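PDB 4I1D: ABC transporter substrate-binding protein from Bradyrhizobium japonicum, which probably serves as a periplasmic solute-binding protein of an ABC transporter, possibly for polyamines such as putrescine and spermidine, and binds D-malate in this crystal. Local coordinates for residues A[60-64]-A[65-69]; A[174-177]-A[178-182]. All coordinates share one frame; numbering follows the deposited sequence.

How the contacts relate
Following the chain from its N terminus, contact 1 comes first and contact 2 more than a hundred residues later; each is a turn within one continuous run of chain, so they stand in series and neither encloses nor crosses the other. Contact 1 (60-69) is where strand 59-63, paired with strands 4-9 and 219-235, gives way to helix 64-72. Contact 2 (174-182) is the reverse passage, from helix 166-176 into strand 182-184, which runs parallel to 137-140. Their centres lie 30 Å apart and their nearest atoms about 19 Å apart. Contact 1 sits nearer the middle of the chain, contact 2 far out, beside a second subunit.

Contact 1 (A[60-64]-A[65-69]); sequences VDTPT and GYCLR
Strand 60-63 runs directly into the helix that carries Tyr66 and Cys67, and the axes of the short segments 60-63 and 65-69 pass 6.9 Å apart, their N-to-C directions 106° apart. The first helical turn is closed by Tyr66 N, which donates to Pro63 O at 3.0 Å. Thr64 O receives two weak bonds, from Cys67 N and from Leu68 N.

With CG anti to its own carbonyl carbon (chi1 -61°), Tyr66 sets its ring beside Pro63 and Thr62. Pro63 lays its ring obliquely along the CD2-CE2 side, with CB 3.9 Å from Tyr66 CD2. Thr62 OG1 arrives at the ring edge, close to its plane, 3.6 Å from Tyr66 CD2, while Trp43 NE1 is hydrogen-bonded to that same hydroxyl; the Trp43 ring also meets Tyr66, the planes inclined at about 60°. The other branch of Thr62 serves the next residue, CG2 touching Cys67 SG at 3.4 Å. Thr64 turns its hydroxyl out of the contact to Ser230 and Ser232 of strand 219-235.

Were Tyr66 replaced by an alanine, the space beside Pro63 and Thr62 would probably be left unfilled and Trp43 would lose this ring contact. Contact 1 is a strand-to-helix turn of the periplasmic binding protein fold, away from the malate pocket. Its chemistry divides the work: backbone bonds start the helix, the proline and tyrosine rings pack the corner, and the threonine hydroxyls tie it to Trp43 and to the neighbouring strand.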
# COMPACT_ATOMS: atom_id res chain seq x y z
N VAL A 60 4.79 33.77 19.65
CA VAL A 60 5.09 32.37 19.89
C VAL A 60 6.36 32.20 20.71
O VAL A 60 7.38 32.85 20.45
CB VAL A 60 5.24 31.60 18.57
CG1 VAL A 60 5.72 30.19 18.82
CG2 VAL A 60 3.89 31.59 17.84
N ASP A 61 6.28 31.36 21.73
CA ASP A 61 7.41 30.99 22.55
C ASP A 61 7.90 29.62 22.08
O ASP A 61 7.17 28.64 22.18
CB ASP A 61 6.98 30.90 24.01
CG ASP A 61 7.99 30.20 24.88
OD1 ASP A 61 9.20 30.45 24.69
OD2 ASP A 61 7.57 29.39 25.75
N THR A 62 9.13 29.56 21.56
CA THR A 62 9.61 28.33 20.93
C THR A 62 11.13 28.15 21.07
O THR A 62 11.85 29.13 21.25
CB THR A 62 9.20 28.34 19.44
OG1 THR A 62 9.38 27.03 18.87
CG2 THR A 62 10.02 29.36 18.67
N PRO A 63 11.62 26.89 21.01
CA PRO A 63 13.07 26.71 21.01
C PRO A 63 13.77 27.64 20.03
O PRO A 63 13.36 27.81 18.89
CB PRO A 63 13.24 25.24 20.59
CG PRO A 63 12.02 24.59 21.19
CD PRO A 63 10.91 25.60 20.99
N THR A 64 14.84 28.25 20.52
CA THR A 64 15.49 29.37 19.87
C THR A 64 15.92 29.06 18.43
O THR A 64 15.88 29.92 17.56
CB THR A 64 16.67 29.82 20.74
OG1 THR A 64 16.17 30.18 22.03
CG2 THR A 64 17.38 31.01 20.14
N GLY A 65 16.32 27.82 18.18
CA GLY A 65 16.79 27.43 16.86
C GLY A 65 15.73 27.56 15.78
O GLY A 65 16.05 27.85 14.63
N TYR A 66 14.47 27.34 16.16
CA TYR A 66 13.36 27.47 15.22
C TYR A 66 13.11 28.92 14.86
O TYR A 66 12.63 29.23 13.76
CB TYR A 66 12.08 26.85 15.79
CG TYR A 66 12.20 25.37 16.07
CD1 TYR A 66 13.01 24.56 15.30
CD2 TYR A 66 11.50 24.78 17.12
CE1 TYR A 66 13.13 23.21 15.56
CE2 TYR A 66 11.62 23.43 17.39
CZ TYR A 66 12.43 22.65 16.60
OH TYR A 66 12.55 21.30 16.86
N CYS A 67 13.43 29.82 15.78
CA CYS A 67 13.34 31.25 15.49
C CYS A 67 14.31 31.62 14.41
O CYS A 67 13.98 32.41 13.53
CB CYS A 67 13.60 32.08 16.74
SG CYS A 67 12.37 31.80 18.03
N LEU A 68 15.51 31.05 14.46
CA LEU A 68 16.53 31.32 13.44
C LEU A 68 16.07 30.80 12.09
O LEU A 68 16.13 31.52 11.08
CB LEU A 68 17.89 30.71 13.82
CG LEU A 68 18.40 30.94 15.25
CD1 LEU A 68 19.79 30.33 15.44
CD2 LEU A 68 18.42 32.41 15.60
N ARG A 69 15.60 29.55 12.06
CA ARG A 69 15.11 28.94 10.83
C ARG A 69 13.93 29.74 10.28
O ARG A 69 13.93 30.14 9.11
CB ARG A 69 14.67 27.49 11.08
CG ARG A 69 15.70 26.44 10.69
CD ARG A 69 15.08 25.03 10.58
NE ARG A 69 14.99 24.35 11.87
CZ ARG A 69 15.87 23.45 12.32
NH1 ARG A 69 15.70 22.88 13.50
NH2 ARG A 69 16.93 23.12 11.58

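Contact 2 (A[174-177]-A[178-182]). With SO4 (sulfate ion), chain E.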
# COMPACT_ATOMS: atom_id res chain seq x y z
N GLU A 174 24.86 3.93 18.54
CA GLU A 174 24.66 2.56 18.10
C GLU A 174 25.15 1.61 19.18
O GLU A 174 24.51 0.60 19.46
CB GLU A 174 25.40 2.28 16.79
CG GLU A 174 24.49 2.28 15.57
CD GLU A 174 23.40 1.21 15.66
OE1 GLU A 174 23.62 0.17 16.31
OE2 GLU A 174 22.32 1.42 15.07
N GLU A 175 26.28 1.95 19.80
CA GLU A 175 26.83 1.13 20.87
C GLU A 175 25.86 0.96 22.06
O GLU A 175 25.74 -0.12 22.61
CB GLU A 175 28.18 1.69 21.33
CG GLU A 175 28.71 1.04 22.61
CD GLU A 175 29.97 1.71 23.17
OE1 GLU A 175 30.46 2.68 22.55
OE2 GLU A 175 30.46 1.25 24.22
N ILE A 176 25.16 2.03 22.44
CA ILE A 176 24.36 2.01 23.66
C ILE A 176 22.96 1.43 23.41
O ILE A 176 22.29 0.95 24.32
CB ILE A 176 24.20 3.43 24.26
CG1 ILE A 176 23.83 3.39 25.75
CG2 ILE A 176 23.12 4.21 23.50
CD1 ILE A 176 24.63 2.40 26.58
N LYS A 177 22.54 1.49 22.15
CA LYS A 177 21.17 1.20 21.75
C LYS A 177 20.55 -0.08 22.37
O LYS A 177 19.40 -0.07 22.81
CB LYS A 177 21.10 1.15 20.22
CG LYS A 177 19.74 1.30 19.62
CD LYS A 177 19.85 1.33 18.11
CE LYS A 177 18.61 1.96 17.48
NZ LYS A 177 18.69 1.91 16.00
N PRO A 178 21.31 -1.19 22.40
CA PRO A 178 20.74 -2.43 22.98
C PRO A 178 20.47 -2.30 24.48
O PRO A 178 19.74 -3.12 25.05
CB PRO A 178 21.84 -3.48 22.73
CG PRO A 178 22.63 -2.94 21.58
CD PRO A 178 22.61 -1.43 21.76
N HIS A 179 21.05 -1.27 25.10
CA HIS A 179 20.92 -1.09 26.53
C HIS A 179 19.88 -0.03 26.87
O HIS A 179 19.64 0.27 28.04
CB HIS A 179 22.27 -0.75 27.14
CG HIS A 179 23.30 -1.81 26.93
ND1 HIS A 179 23.32 -2.98 27.67
CD2 HIS A 179 24.33 -1.91 26.05
CE1 HIS A 179 24.32 -3.74 27.26
NE2 HIS A 179 24.95 -3.11 26.28
N ILE A 180 19.25 0.52 25.84
CA ILE A 180 18.18 1.48 26.06
C ILE A 180 16.87 0.72 26.20
O ILE A 180 16.44 -0.01 25.30
CB ILE A 180 18.11 2.51 24.94
CG1 ILE A 180 19.42 3.31 24.87
CG2 ILE A 180 16.91 3.42 25.15
CD1 ILE A 180 19.91 3.84 26.21
N THR A 181 16.25 0.89 27.36
CA THR A 181 14.99 0.24 27.69
C THR A 181 13.86 0.88 26.91
O THR A 181 13.00 0.19 26.35
CB THR A 181 14.73 0.38 29.18
OG1 THR A 181 15.86 -0.13 29.90
CG2 THR A 181 13.46 -0.35 29.58
N VAL A 182 13.86 2.21 26.88
CA VAL A 182 12.83 2.99 26.20
C VAL A 182 13.40 4.26 25.59
O VAL A 182 14.18 4.96 26.23
CB VAL A 182 11.72 3.44 27.19
CG1 VAL A 182 10.74 4.36 26.48
CG2 VAL A 182 11.01 2.25 27.79
S SO4 E . 16.98 -3.64 28.88
O1 SO4 E . 15.77 -2.93 29.28
O2 SO4 E . 17.23 -3.46 27.45
O3 SO4 E . 18.13 -3.14 29.63
O4 SO4 E . 16.78 -5.06 29.17
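Ile176 and His179 meet where the helix beginning before Glu174 tightens into a 3-10 turn: His179 N donates to Ile176 O at 2.7 Å, and Ile180 N follows with a bond to Lys177 O at 3.1 Å. Pro178 has no N-H to give, and its CD stands 3.6 Å from Glu174 O, in the place where a helical amide would have bonded.

Ile176 holds CG1 anti to the backbone N (chi1 -159°), and this CG1-CD1 arm touches both neighbours, CD1 at His179 CB and CG1 at Ile180 CD1, while the CG2 branch rests 4.0 Å from Ile180 CG1; the two isoleucines cross at about a right angle. Ile180 also packs on Arg137 and Leu139 of strand 137-140. The imidazole of His179 turns its edge to the backbone oxygens of Glu175 and Ile176. Lys177 stretches in another direction, its NZ making a salt bridge to Asp167 of the second subunit and a long one, 3.8 Å from NZ to Glu174 OE2; NZ is also hydrogen-bonded to Phe321 O and meets the Phe321 ring in a cation-pi contact. Beyond the turn, Thr181 OG1 donates at 2.9 Å to O1 of a sulfate, probably a crystallisation additive.

This helix-to-strand connection lies away from the malate pocket, at an interface where Pro178 packs on Leu164 of the second subunit. Pro178 cannot supply the i to i-4 bond to Glu174 O, consistent with the change to 3-10 bonding; the two buried isoleucines pack the inner side of the turn, against strand 137-140, and the lysine charge probably offsets the close carboxylates of Glu174 and Asp167 of that subunit.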